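Long-range contacts in tRNA (Guanine-N(1)-)-methyltransferase (Aquifex aeolicus, PDB 1OY5), which probably methylates N1 of guanosine 37 in various tRNAs, with S-adenosyl-L-methionine as the methyl donor, and works as a homodimer: residues 83-88 with 128-133; 93-98 with 134-139; 114-119 with 141-146. One frame throughout, in Å; residues are numbered along the deposited sequence.

Contact 1: 83-88 with 128-133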
ATOM      1  N   LYS A  83      19.679  17.735  -4.592  1.00 22.34           N
ATOM      2  CA  LYS A  83      19.315  17.343  -3.259  1.00 22.54           C
ATOM      3  C   LYS A  83      17.875  17.010  -3.235  1.00 21.59           C
ATOM      4  O   LYS A  83      17.093  17.773  -3.711  1.00 21.03           O
ATOM      5  CB  LYS A  83      19.536  18.515  -2.332  1.00 23.13           C
ATOM      6  CG  LYS A  83      19.347  18.243  -0.893  1.00 24.08           C
ATOM      7  CD  LYS A  83      19.626  19.539  -0.173  1.00 27.11           C
ATOM      8  CE  LYS A  83      19.608  19.390   1.300  1.00 27.66           C
ATOM      9  NZ  LYS A  83      18.281  19.814   1.752  1.00 29.90           N
ATOM     10  N   PRO A  84      17.535  15.836  -2.730  1.00 21.61           N
ATOM     11  CA  PRO A  84      16.152  15.415  -2.632  1.00 21.81           C
ATOM     12  C   PRO A  84      15.472  15.663  -1.309  1.00 22.47           C
ATOM     13  O   PRO A  84      16.096  15.606  -0.239  1.00 23.84           O
ATOM     14  CB  PRO A  84      16.288  13.921  -2.827  1.00 21.03           C
ATOM     15  CG  PRO A  84      17.480  13.626  -2.118  1.00 21.96           C
ATOM     16  CD  PRO A  84      18.445  14.750  -2.335  1.00 21.25           C
ATOM     17  N   PHE A  85      14.167  15.886  -1.384  1.00 21.99           N
ATOM     18  CA  PHE A  85      13.352  15.934  -0.197  1.00 22.25           C
ATOM     19  C   PHE A  85      13.291  14.476   0.242  1.00 23.02           C
ATOM     20  O   PHE A  85      12.863  13.634  -0.535  1.00 23.58           O
ATOM     21  CB  PHE A  85      11.971  16.457  -0.566  1.00 22.11           C
ATOM     22  CG  PHE A  85      11.026  16.481   0.556  1.00 21.28           C
ATOM     23  CD1 PHE A  85      10.147  15.437   0.737  1.00 23.00           C
ATOM     24  CD2 PHE A  85      11.019  17.532   1.450  1.00 20.95           C
ATOM     25  CE1 PHE A  85       9.253  15.457   1.779  1.00 24.12           C
ATOM     26  CE2 PHE A  85      10.113  17.582   2.500  1.00 21.34           C
ATOM     27  CZ  PHE A  85       9.226  16.564   2.662  1.00 24.12           C
ATOM     28  N   VAL A  86      13.745  14.148   1.440  1.00 23.44           N
ATOM     29  CA  VAL A  86      13.857  12.748   1.793  1.00 24.42           C
ATOM     30  C   VAL A  86      12.708  12.209   2.614  1.00 25.70           C
ATOM     31  O   VAL A  86      12.415  12.692   3.714  1.00 25.25           O
ATOM     32  CB  VAL A  86      15.209  12.442   2.513  1.00 24.74           C
ATOM     33  CG1 VAL A  86      15.324  10.940   2.859  1.00 23.25           C
ATOM     34  CG2 VAL A  86      16.374  12.882   1.649  1.00 23.33           C
ATOM     35  N   LEU A  87      12.108  11.148   2.083  1.00 27.06           N
ATOM     36  CA  LEU A  87      10.973  10.493   2.710  1.00 28.42           C
ATOM     37  C   LEU A  87      11.340   9.035   3.013  1.00 29.46           C
ATOM     38  O   LEU A  87      12.030   8.370   2.229  1.00 28.93           O
ATOM     39  CB  LEU A  87       9.816  10.590   1.748  1.00 29.32           C
ATOM     40  CG  LEU A  87       8.461   9.984   2.007  1.00 31.07           C
ATOM     41  CD1 LEU A  87       7.870  10.524   3.302  1.00 33.50           C
ATOM     42  CD2 LEU A  87       7.604  10.355   0.824  1.00 31.40           C
ATOM     43  N   ILE A  88      10.929   8.561   4.191  1.00 30.96           N
ATOM     44  CA  ILE A  88      11.204   7.207   4.655  1.00 31.29           C
ATOM     45  C   ILE A  88       9.907   6.561   5.009  1.00 32.32           C
ATOM     46  O   ILE A  88       9.082   7.159   5.683  1.00 32.30           O
ATOM     47  CB  ILE A  88      12.181   7.224   5.876  1.00 31.44           C
ATOM     48  CG1 ILE A  88      12.615   5.819   6.281  1.00 31.49           C
ATOM     49  CG2 ILE A  88      11.561   7.895   7.079  1.00 32.09           C
ATOM     50  CD1 ILE A  88      14.000   5.777   6.986  1.00 31.79           C
ATOM     51  N   VAL A 128      16.688  12.627   6.724  1.00 31.40           N
ATOM     52  CA  VAL A 128      15.303  12.283   6.402  1.00 31.12           C
ATOM     53  C   VAL A 128      14.515  13.509   6.741  1.00 31.26           C
ATOM     54  O   VAL A 128      14.684  14.060   7.816  1.00 30.76           O
ATOM     55  CB  VAL A 128      14.743  11.201   7.318  1.00 31.06           C
ATOM     56  CG1 VAL A 128      13.248  11.141   7.182  1.00 30.22           C
ATOM     57  CG2 VAL A 128      15.367   9.846   7.029  1.00 31.19           C
ATOM     58  N   ASP A 129      13.649  13.938   5.841  1.00 31.86           N
ATOM     59  CA  ASP A 129      12.829  15.124   6.041  1.00 31.93           C
ATOM     60  C   ASP A 129      11.478  14.783   6.623  1.00 32.87           C
ATOM     61  O   ASP A 129      10.911  15.534   7.398  1.00 33.30           O
ATOM     62  CB  ASP A 129      12.587  15.729   4.661  1.00 31.63           C
ATOM     63  CG  ASP A 129      13.794  16.399   4.105  1.00 30.82           C
ATOM     64  OD1 ASP A 129      14.231  17.372   4.734  1.00 29.71           O
ATOM     65  OD2 ASP A 129      14.383  16.017   3.058  1.00 29.88           O
ATOM     66  N   MET A 130      10.928  13.662   6.190  1.00 34.31           N
ATOM     67  CA  MET A 130       9.587  13.270   6.575  1.00 35.32           C
ATOM     68  C   MET A 130       9.500  11.765   6.795  1.00 36.08           C
ATOM     69  O   MET A 130      10.151  10.970   6.114  1.00 36.39           O
ATOM     70  CB  MET A 130       8.612  13.693   5.484  1.00 35.47           C
ATOM     71  CG  MET A 130       7.181  13.538   5.862  1.00 36.95           C
ATOM     72  SD  MET A 130       6.083  13.887   4.459  1.00 41.83           S
ATOM     73  CE  MET A 130       6.089  15.629   4.460  1.00 38.69           C
ATOM     74  N   GLU A 131       8.679  11.370   7.753  1.00 36.83           N
ATOM     75  CA  GLU A 131       8.523   9.970   8.048  1.00 37.48           C
ATOM     76  C   GLU A 131       7.067   9.581   7.984  1.00 37.65           C
ATOM     77  O   GLU A 131       6.261  10.173   8.639  1.00 38.09           O
ATOM     78  CB  GLU A 131       9.072   9.663   9.424  1.00 37.43           C
ATOM     79  CG  GLU A 131       9.176   8.179   9.646  1.00 39.52           C
ATOM     80  CD  GLU A 131      10.097   7.827  10.788  1.00 41.05           C
ATOM     81  OE1 GLU A 131      10.586   6.662  10.792  1.00 41.07           O
ATOM     82  OE2 GLU A 131      10.316   8.714  11.660  1.00 39.48           O
ATOM     83  N   ILE A 132       6.732   8.601   7.149  1.00 38.43           N
ATOM     84  CA  ILE A 132       5.363   8.095   7.057  1.00 38.11           C
ATOM     85  C   ILE A 132       4.980   7.395   8.363  1.00 38.47           C
ATOM     86  O   ILE A 132       5.391   6.245   8.620  1.00 39.28           O
ATOM     87  CB  ILE A 132       5.242   7.110   5.882  1.00 38.04           C
ATOM     88  CG1 ILE A 132       5.482   7.818   4.548  1.00 37.44           C
ATOM     89  CG2 ILE A 132       3.879   6.453   5.866  1.00 38.49           C
ATOM     90  CD1 ILE A 132       4.430   8.797   4.179  1.00 35.29           C
ATOM     91  N   SER A 133       4.184   8.085   9.178  1.00 38.11           N
ATOM     92  CA  SER A 133       3.715   7.577  10.466  1.00 37.90           C
ATOM     93  C   SER A 133       3.152   6.157  10.484  1.00 36.71           C
ATOM     94  O   SER A 133       2.662   5.660   9.488  1.00 36.73           O
ATOM     95  CB  SER A 133       2.580   8.478  10.910  1.00 38.40           C
ATOM     96  OG  SER A 133       1.558   8.441   9.911  1.00 40.62           O
TER
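Leu-87 pairs with Met-130 and Ile-88 with Glu-131, setting strand 130-131, the outermost within this chain, parallel to strand 85-89 in the five-stranded parallel sheet of this SPOUT (alpha/beta-knot) domain. On the Leu-87 and Met-130 face, the Met-130 chain leaves extended and bends at its last torsion (chi3 -79°), which brings CE to the edge of the Phe-85 ring, in its plane and 3.7 Å from CZ. Asp-129 CB sits over one face of the same ring in a CH-pi contact, 4.0 Å from the centroid, and its carboxylate lies nearly parallel to the ring. Lys-107 adds a cation-pi contact to Phe-85. Leu-87 CD1 is shared by Met-130 CB and Ile-132 CG1. On the Ile-88 and Glu-131 face, these two side chains run side by side in the same direction, with Ile-88 CG2 3.5 Å from Glu-131 CG; the same methyl meets Val-128 CG1. Two donors converge on Val-86 O: Asp-129 N at 2.8 Å and Met-130 N at 3.0 Å. Asp-129 returns the grip, its OD2 accepting from Val-86 N through the anti lone pair in an almost straight bond of 2.6 Å.

Contact 2: 93-98 with 134-139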
ATOM      1  N   GLY A  93       5.007   1.578   8.726  1.00 45.86           N
ATOM      2  CA  GLY A  93       4.508   2.924   8.487  1.00 45.63           C
ATOM      3  C   GLY A  93       3.739   3.102   7.196  1.00 45.25           C
ATOM      4  O   GLY A  93       4.350   3.094   6.106  1.00 44.56           O
ATOM      5  N   GLU A  94       2.408   3.258   7.328  1.00 44.32           N
ATOM      6  CA  GLU A  94       1.529   3.470   6.186  1.00 43.66           C
ATOM      7  C   GLU A  94       0.271   4.219   6.514  1.00 43.39           C
ATOM      8  O   GLU A  94      -0.812   3.642   6.515  1.00 44.16           O
ATOM      9  CB  GLU A  94       1.141   2.153   5.574  1.00 43.57           C
ATOM     10  CG  GLU A  94       0.776   1.107   6.584  1.00 43.80           C
ATOM     11  CD  GLU A  94       1.969   0.574   7.353  1.00 43.91           C
ATOM     12  OE1 GLU A  94       3.114   0.691   6.875  1.00 43.08           O
ATOM     13  OE2 GLU A  94       1.751   0.030   8.446  1.00 44.14           O
ATOM     14  N   LYS A  95       0.401   5.510   6.798  1.00 42.87           N
ATOM     15  CA  LYS A  95      -0.769   6.350   7.058  1.00 42.11           C
ATOM     16  C   LYS A  95      -0.521   7.781   6.557  1.00 41.39           C
ATOM     17  O   LYS A  95      -0.270   8.685   7.363  1.00 42.18           O
ATOM     18  CB  LYS A  95      -1.109   6.373   8.534  1.00 41.99           C
ATOM     19  CG  LYS A  95      -2.353   7.233   8.852  1.00 43.45           C
ATOM     20  CD  LYS A  95      -2.452   7.643  10.320  1.00 43.15           C
ATOM     21  CE  LYS A  95      -2.520   6.460  11.250  1.00 43.40           C
ATOM     22  NZ  LYS A  95      -2.764   6.906  12.680  1.00 45.75           N
ATOM     23  N   LEU A  96      -0.564   7.953   5.232  1.00 39.59           N
ATOM     24  CA  LEU A  96      -0.467   9.242   4.547  1.00 38.15           C
ATOM     25  C   LEU A  96      -1.876   9.718   4.150  1.00 37.01           C
ATOM     26  O   LEU A  96      -2.851   9.018   4.385  1.00 36.90           O
ATOM     27  CB  LEU A  96       0.400   9.092   3.289  1.00 38.16           C
ATOM     28  CG  LEU A  96       0.005   7.948   2.365  1.00 37.68           C
ATOM     29  CD1 LEU A  96       0.751   8.002   1.083  1.00 37.79           C
ATOM     30  CD2 LEU A  96       0.236   6.595   3.021  1.00 39.39           C
ATOM     31  N   ASN A  97      -1.984  10.885   3.521  1.00 35.78           N
ATOM     32  CA  ASN A  97      -3.281  11.436   3.142  1.00 35.41           C
ATOM     33  C   ASN A  97      -3.231  12.363   1.912  1.00 34.46           C
ATOM     34  O   ASN A  97      -2.163  12.748   1.473  1.00 34.62           O
ATOM     35  CB  ASN A  97      -3.839  12.177   4.339  1.00 35.75           C
ATOM     36  CG  ASN A  97      -2.739  12.746   5.209  1.00 37.58           C
ATOM     37  OD1 ASN A  97      -2.002  12.000   5.881  1.00 41.34           O
ATOM     38  ND2 ASN A  97      -2.584  14.059   5.174  1.00 37.64           N
ATOM     39  N   GLN A  98      -4.384  12.724   1.350  1.00 33.45           N
ATOM     40  CA  GLN A  98      -4.394  13.530   0.142  1.00 33.02           C
ATOM     41  C   GLN A  98      -3.689  14.818   0.403  1.00 32.99           C
ATOM     42  O   GLN A  98      -3.364  15.542  -0.531  1.00 32.82           O
ATOM     43  CB  GLN A  98      -5.804  13.848  -0.327  1.00 33.14           C
ATOM     44  CG  GLN A  98      -6.348  12.994  -1.461  1.00 33.84           C
ATOM     45  CD  GLN A  98      -5.386  12.810  -2.633  1.00 33.80           C
ATOM     46  OE1 GLN A  98      -4.521  11.986  -2.581  1.00 33.03           O
ATOM     47  NE2 GLN A  98      -5.583  13.561  -3.699  1.00 38.22           N
ATOM     48  N   LEU A 134       3.164   5.547  11.665  1.00 35.96           N
ATOM     49  CA  LEU A 134       2.632   4.198  11.885  1.00 35.11           C
ATOM     50  C   LEU A 134       1.257   4.115  11.261  1.00 34.05           C
ATOM     51  O   LEU A 134       0.577   5.133  11.166  1.00 34.10           O
ATOM     52  CB  LEU A 134       2.511   3.895  13.375  1.00 35.17           C
ATOM     53  CG  LEU A 134       3.756   3.902  14.266  1.00 35.77           C
ATOM     54  CD1 LEU A 134       4.278   5.303  14.518  1.00 36.47           C
ATOM     55  CD2 LEU A 134       3.423   3.244  15.607  1.00 36.41           C
ATOM     56  N   GLY A 135       0.821   2.910  10.892  1.00 32.72           N
ATOM     57  CA  GLY A 135      -0.455   2.759  10.207  1.00 31.72           C
ATOM     58  C   GLY A 135      -1.485   1.724  10.665  1.00 30.60           C
ATOM     59  O   GLY A 135      -2.523   1.625  10.022  1.00 30.87           O
ATOM     60  N   ASP A 136      -1.243   0.948  11.713  1.00 28.98           N
ATOM     61  CA  ASP A 136      -2.253  -0.037  12.174  1.00 28.27           C
ATOM     62  C   ASP A 136      -2.098  -1.465  11.689  1.00 27.32           C
ATOM     63  O   ASP A 136      -2.855  -2.324  12.105  1.00 27.33           O
ATOM     64  CB  ASP A 136      -3.663   0.386  11.774  1.00 28.55           C
ATOM     65  CG  ASP A 136      -4.189   1.547  12.590  1.00 28.65           C
ATOM     66  OD1 ASP A 136      -3.563   2.630  12.598  1.00 30.06           O
ATOM     67  OD2 ASP A 136      -5.237   1.472  13.241  1.00 28.91           O
ATOM     68  N   PHE A 137      -1.172  -1.707  10.775  1.00 26.57           N
ATOM     69  CA  PHE A 137      -0.861  -3.042  10.278  1.00 26.19           C
ATOM     70  C   PHE A 137       0.644  -3.033   9.923  1.00 26.24           C
ATOM     71  O   PHE A 137       1.260  -1.977   9.866  1.00 25.37           O
ATOM     72  CB  PHE A 137      -1.749  -3.440   9.091  1.00 25.98           C
ATOM     73  CG  PHE A 137      -1.382  -2.777   7.797  1.00 26.37           C
ATOM     74  CD1 PHE A 137      -1.795  -1.494   7.530  1.00 27.58           C
ATOM     75  CD2 PHE A 137      -0.621  -3.447   6.855  1.00 26.14           C
ATOM     76  CE1 PHE A 137      -1.461  -0.888   6.349  1.00 29.68           C
ATOM     77  CE2 PHE A 137      -0.280  -2.859   5.674  1.00 27.95           C
ATOM     78  CZ  PHE A 137      -0.681  -1.578   5.403  1.00 29.42           C
ATOM     79  N   ILE A 138       1.224  -4.205   9.704  1.00 26.19           N
ATOM     80  CA  ILE A 138       2.655  -4.321   9.591  1.00 26.24           C
ATOM     81  C   ILE A 138       3.024  -4.953   8.295  1.00 25.93           C
ATOM     82  O   ILE A 138       2.463  -5.958   7.936  1.00 26.75           O
ATOM     83  CB  ILE A 138       3.180  -5.177  10.767  1.00 26.36           C
ATOM     84  CG1 ILE A 138       2.928  -4.451  12.072  1.00 27.38           C
ATOM     85  CG2 ILE A 138       4.644  -5.463  10.624  1.00 27.05           C
ATOM     86  CD1 ILE A 138       3.152  -5.301  13.296  1.00 29.17           C
ATOM     87  N   LEU A 139       3.967  -4.342   7.587  1.00 25.79           N
ATOM     88  CA  LEU A 139       4.437  -4.851   6.317  1.00 25.17           C
ATOM     89  C   LEU A 139       5.859  -5.331   6.514  1.00 25.61           C
ATOM     90  O   LEU A 139       6.486  -5.045   7.525  1.00 25.84           O
ATOM     91  CB  LEU A 139       4.375  -3.767   5.275  1.00 24.95           C
ATOM     92  CG  LEU A 139       2.958  -3.414   4.797  1.00 23.82           C
ATOM     93  CD1 LEU A 139       2.954  -2.202   3.935  1.00 21.48           C
ATOM     94  CD2 LEU A 139       2.354  -4.574   4.024  1.00 25.19           C
TER
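The carbonyl oxygen of Leu-134 is approached by two methylenes of Lys-95, CB and CE, each 3.4 Å from it. This joins the loop before helix 98-105 to the 134-139 loop, which probably binds S-adenosyl-L-methionine in the SPOUT (alpha/beta-knot) domain, as in related TrmD enzymes. The Lys-95 chain starts out extended and bends at chi3 (-60°), curling round that oxygen. Its ammonium group then ends on the Asp-136 side, but NZ stays 4.4 Å from Asp-136 OD1, too far for a salt bridge, so the opposite charges probably attract only loosely. The backbones come close beside it: Gly-93 CA is 4.1 Å from Leu-134 CA, and Gly-135 CA lies 3.8 Å from Glu-94 O, toward which a side chain on Gly-135 would have to point.

Glu-94 carries the other half of the contact. CG stands between the backbone N and the carbonyl carbon (chi1 44°), and a second bend lays the end of the chain over one face of the Phe-137 ring, with CG and CD both by its CE1-CZ side. Carboxylate and ring are not stacked; their planes are 54° apart, and OE2 lies above the ring, displaced toward its rim. Phe-137 also packs on Gln-98 of the second subunit, and Leu-139 on Asp-151 of that subunit, so this loop belongs to the dimer interface as well. Farther along the loop, the Leu-139 CD1 methyl approaches Glu-94 OE1 to 4.1 Å.

Contact 3: 114-119 with 141-146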
ATOM      1  N   CYS A 114      13.235   2.892   1.472  1.00 25.57           N
ATOM      2  CA  CYS A 114      12.331   1.815   1.797  1.00 27.15           C
ATOM      3  C   CYS A 114      12.859   1.018   2.978  1.00 27.57           C
ATOM      4  O   CYS A 114      13.879   0.420   2.896  1.00 28.06           O
ATOM      5  CB  CYS A 114      12.084   0.910   0.587  1.00 26.72           C
ATOM      6  SG  CYS A 114      11.274   1.701  -0.814  1.00 31.71           S
ATOM      7  N   GLY A 115      12.154   1.027   4.096  1.00 29.66           N
ATOM      8  CA  GLY A 115      12.581   0.263   5.255  1.00 30.67           C
ATOM      9  C   GLY A 115      12.503  -1.252   5.058  1.00 31.92           C
ATOM     10  O   GLY A 115      11.918  -1.769   4.067  1.00 31.88           O
ATOM     11  N   ARG A 116      13.161  -1.964   5.976  1.00 32.58           N
ATOM     12  CA  ARG A 116      13.170  -3.424   6.002  1.00 33.20           C
ATOM     13  C   ARG A 116      13.596  -3.923   7.359  1.00 32.57           C
ATOM     14  O   ARG A 116      14.181  -3.194   8.159  1.00 32.33           O
ATOM     15  CB  ARG A 116      14.162  -3.999   5.009  1.00 34.21           C
ATOM     16  CG  ARG A 116      14.079  -3.481   3.604  1.00 36.75           C
ATOM     17  CD  ARG A 116      12.945  -4.079   2.775  1.00 39.60           C
ATOM     18  NE  ARG A 116      12.795  -5.521   2.886  1.00 38.15           N
ATOM     19  CZ  ARG A 116      11.735  -6.161   2.429  1.00 41.90           C
ATOM     20  NH1 ARG A 116      10.773  -5.498   1.789  1.00 43.52           N
ATOM     21  NH2 ARG A 116      11.626  -7.469   2.577  1.00 45.02           N
ATOM     22  N   TYR A 117      13.315  -5.195   7.609  1.00 32.31           N
ATOM     23  CA  TYR A 117      13.748  -5.861   8.848  1.00 31.95           C
ATOM     24  C   TYR A 117      13.311  -5.129  10.132  1.00 31.34           C
ATOM     25  O   TYR A 117      12.182  -4.681  10.259  1.00 30.71           O
ATOM     26  CB  TYR A 117      15.283  -6.082   8.796  1.00 31.77           C
ATOM     27  CG  TYR A 117      15.715  -6.725   7.482  1.00 31.41           C
ATOM     28  CD1 TYR A 117      16.598  -6.085   6.614  1.00 29.22           C
ATOM     29  CD2 TYR A 117      15.176  -7.946   7.086  1.00 31.74           C
ATOM     30  CE1 TYR A 117      16.948  -6.647   5.421  1.00 28.87           C
ATOM     31  CE2 TYR A 117      15.520  -8.519   5.880  1.00 32.59           C
ATOM     32  CZ  TYR A 117      16.406  -7.864   5.046  1.00 31.22           C
ATOM     33  OH  TYR A 117      16.731  -8.475   3.850  1.00 30.78           O
ATOM     34  N   GLU A 118      14.211  -5.039  11.094  1.00 31.34           N
ATOM     35  CA  GLU A 118      13.931  -4.322  12.318  1.00 31.08           C
ATOM     36  C   GLU A 118      14.002  -2.816  12.128  1.00 30.45           C
ATOM     37  O   GLU A 118      13.897  -2.090  13.099  1.00 31.15           O
ATOM     38  CB  GLU A 118      14.946  -4.691  13.398  1.00 31.77           C
ATOM     39  CG  GLU A 118      15.286  -6.168  13.500  1.00 33.09           C
ATOM     40  CD  GLU A 118      14.115  -7.065  13.132  1.00 36.55           C
ATOM     41  OE1 GLU A 118      13.338  -7.424  14.069  1.00 36.03           O
ATOM     42  OE2 GLU A 118      13.978  -7.405  11.908  1.00 38.25           O
ATOM     43  N   GLY A 119      14.194  -2.331  10.907  1.00 29.57           N
ATOM     44  CA  GLY A 119      14.285  -0.907  10.697  1.00 29.09           C
ATOM     45  C   GLY A 119      15.600  -0.403  10.141  1.00 28.63           C
ATOM     46  O   GLY A 119      16.444  -1.172   9.674  1.00 28.42           O
ATOM     47  N   GLY A 141       8.211  -4.595   4.432  1.00 23.57           N
ATOM     48  CA  GLY A 141       9.074  -3.572   3.866  1.00 22.75           C
ATOM     49  C   GLY A 141       8.309  -2.378   3.316  1.00 21.98           C
ATOM     50  O   GLY A 141       7.090  -2.454   3.110  1.00 21.74           O
ATOM     51  N   GLY A 142       9.048  -1.304   3.028  1.00 21.72           N
ATOM     52  CA  GLY A 142       8.509  -0.024   2.572  1.00 20.88           C
ATOM     53  C   GLY A 142       8.247   0.102   1.102  1.00 20.40           C
ATOM     54  O   GLY A 142       7.788   1.119   0.629  1.00 21.56           O
ATOM     55  N   GLU A 143       8.534  -0.935   0.352  1.00 20.14           N
ATOM     56  CA  GLU A 143       8.322  -0.884  -1.085  1.00 19.86           C
ATOM     57  C   GLU A 143       6.876  -0.520  -1.451  1.00 19.64           C
ATOM     58  O   GLU A 143       6.630   0.325  -2.268  1.00 19.61           O
ATOM     59  CB  GLU A 143       8.705  -2.220  -1.717  1.00 18.87           C
ATOM     60  CG  GLU A 143      10.166  -2.388  -1.916  1.00 18.71           C
ATOM     61  CD  GLU A 143      10.967  -2.676  -0.659  1.00 21.16           C
ATOM     62  OE1 GLU A 143      12.201  -2.616  -0.744  1.00 24.61           O
ATOM     63  OE2 GLU A 143      10.433  -2.999   0.411  1.00 23.99           O
ATOM     64  N   ILE A 144       5.929  -1.227  -0.874  1.00 20.54           N
ATOM     65  CA  ILE A 144       4.514  -1.018  -1.135  1.00 21.08           C
ATOM     66  C   ILE A 144       4.042   0.406  -0.794  1.00 21.12           C
ATOM     67  O   ILE A 144       3.116   0.928  -1.410  1.00 21.69           O
ATOM     68  CB  ILE A 144       3.711  -2.074  -0.302  1.00 20.92           C
ATOM     69  CG1 ILE A 144       3.765  -3.426  -0.995  1.00 22.88           C
ATOM     70  CG2 ILE A 144       2.307  -1.688  -0.139  1.00 20.90           C
ATOM     71  CD1 ILE A 144       3.326  -4.582  -0.089  1.00 24.98           C
ATOM     72  N   VAL A 145       4.680   1.029   0.180  1.00 21.06           N
ATOM     73  CA  VAL A 145       4.295   2.354   0.609  1.00 21.08           C
ATOM     74  C   VAL A 145       4.913   3.347  -0.322  1.00 20.95           C
ATOM     75  O   VAL A 145       4.327   4.401  -0.635  1.00 20.86           O
ATOM     76  CB  VAL A 145       4.679   2.623   2.061  1.00 21.05           C
ATOM     77  CG1 VAL A 145       4.531   4.086   2.396  1.00 21.76           C
ATOM     78  CG2 VAL A 145       3.781   1.765   2.996  1.00 21.56           C
ATOM     79  N   ALA A 146       6.082   2.991  -0.808  1.00 20.50           N
ATOM     80  CA  ALA A 146       6.755   3.847  -1.775  1.00 20.58           C
ATOM     81  C   ALA A 146       5.920   3.903  -3.037  1.00 20.44           C
ATOM     82  O   ALA A 146       5.744   4.984  -3.627  1.00 21.33           O
ATOM     83  CB  ALA A 146       8.157   3.314  -2.086  1.00 19.62           C
TER
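Arg-116 reaches from the loop after strand 109-114 to Glu-143, in the first turn of helix 143-155. From CB the chain runs to CG and then bends twice, at chi2 (-78°) and chi3; these bends bring its end alongside Gly-141 and Glu-143. CD comes first into contact, 3.6 Å from Glu-143 OE2. Beyond NE, CZ passes 4.0 Å from Gly-141 CA. The tip atom NH1 lies 3.3 Å from that same CA and makes the salt bridge, 2.9 Å from Glu-143 OE2. The oxygen sits at the edge of the guanidinium, close to its plane, whereas NH1 meets the carboxylate from 45° above its plane. The guanidinium and carboxylate planes are 67° apart. Glu-143 OE1 is hydrogen-bonded to Thr-12 OG1, so the buried carboxylate is held through both oxygens. A leucine in place of Arg-116 would probably leave Glu-143 OE2 without its positive mate in a buried setting, with the Thr-12 bond as the carboxylate's remaining tie among the contacts described.

Alongside, Gly-142 N donates to Gly-115 O at 3.1 Å, from above the carbonyl plane. Gly-115 is a probable S-adenosyl-L-methionine-binding residue. Cys-114 SG meets the methyl of Ala-146 at 3.7 Å, and both residues also touch Val-10. A type II' turn from Arg-116 to Gly-119 then sends the chain away from the helix. The contact thus ties the C-terminal end of strand 109-114 to the start of helix 143-155, with strand 6-12 against Cys-114 and Ala-146, and Gly-25 of the second subunit packing on Arg-116.

How the contacts relate
Contacts 1, 2 and 3 alternate along the chain, their segments crossing one another, consistent with the knotted topology of SPOUT methyltransferases. Centres of contacts 1 and 2 lie about 15 Å apart, those of 2 and 3 about 11 Å. The chain passes directly from 128-133 into 134-139, and Ser-133 OG lies 3.1 Å from Lys-95 O at the junction. Val-145 of contact 3 touches both others: its CG2 is 3.4 Å from Gly-93 O of contact 2, and its CG1 is 4.3 Å from Ile-132 CG2 of contact 1. Contacts 2 and 3 hold the probable S-adenosyl-L-methionine-binding residues; contact 1 borders them, the side chain of Ile-88 lying about 6 Å from Gly-115.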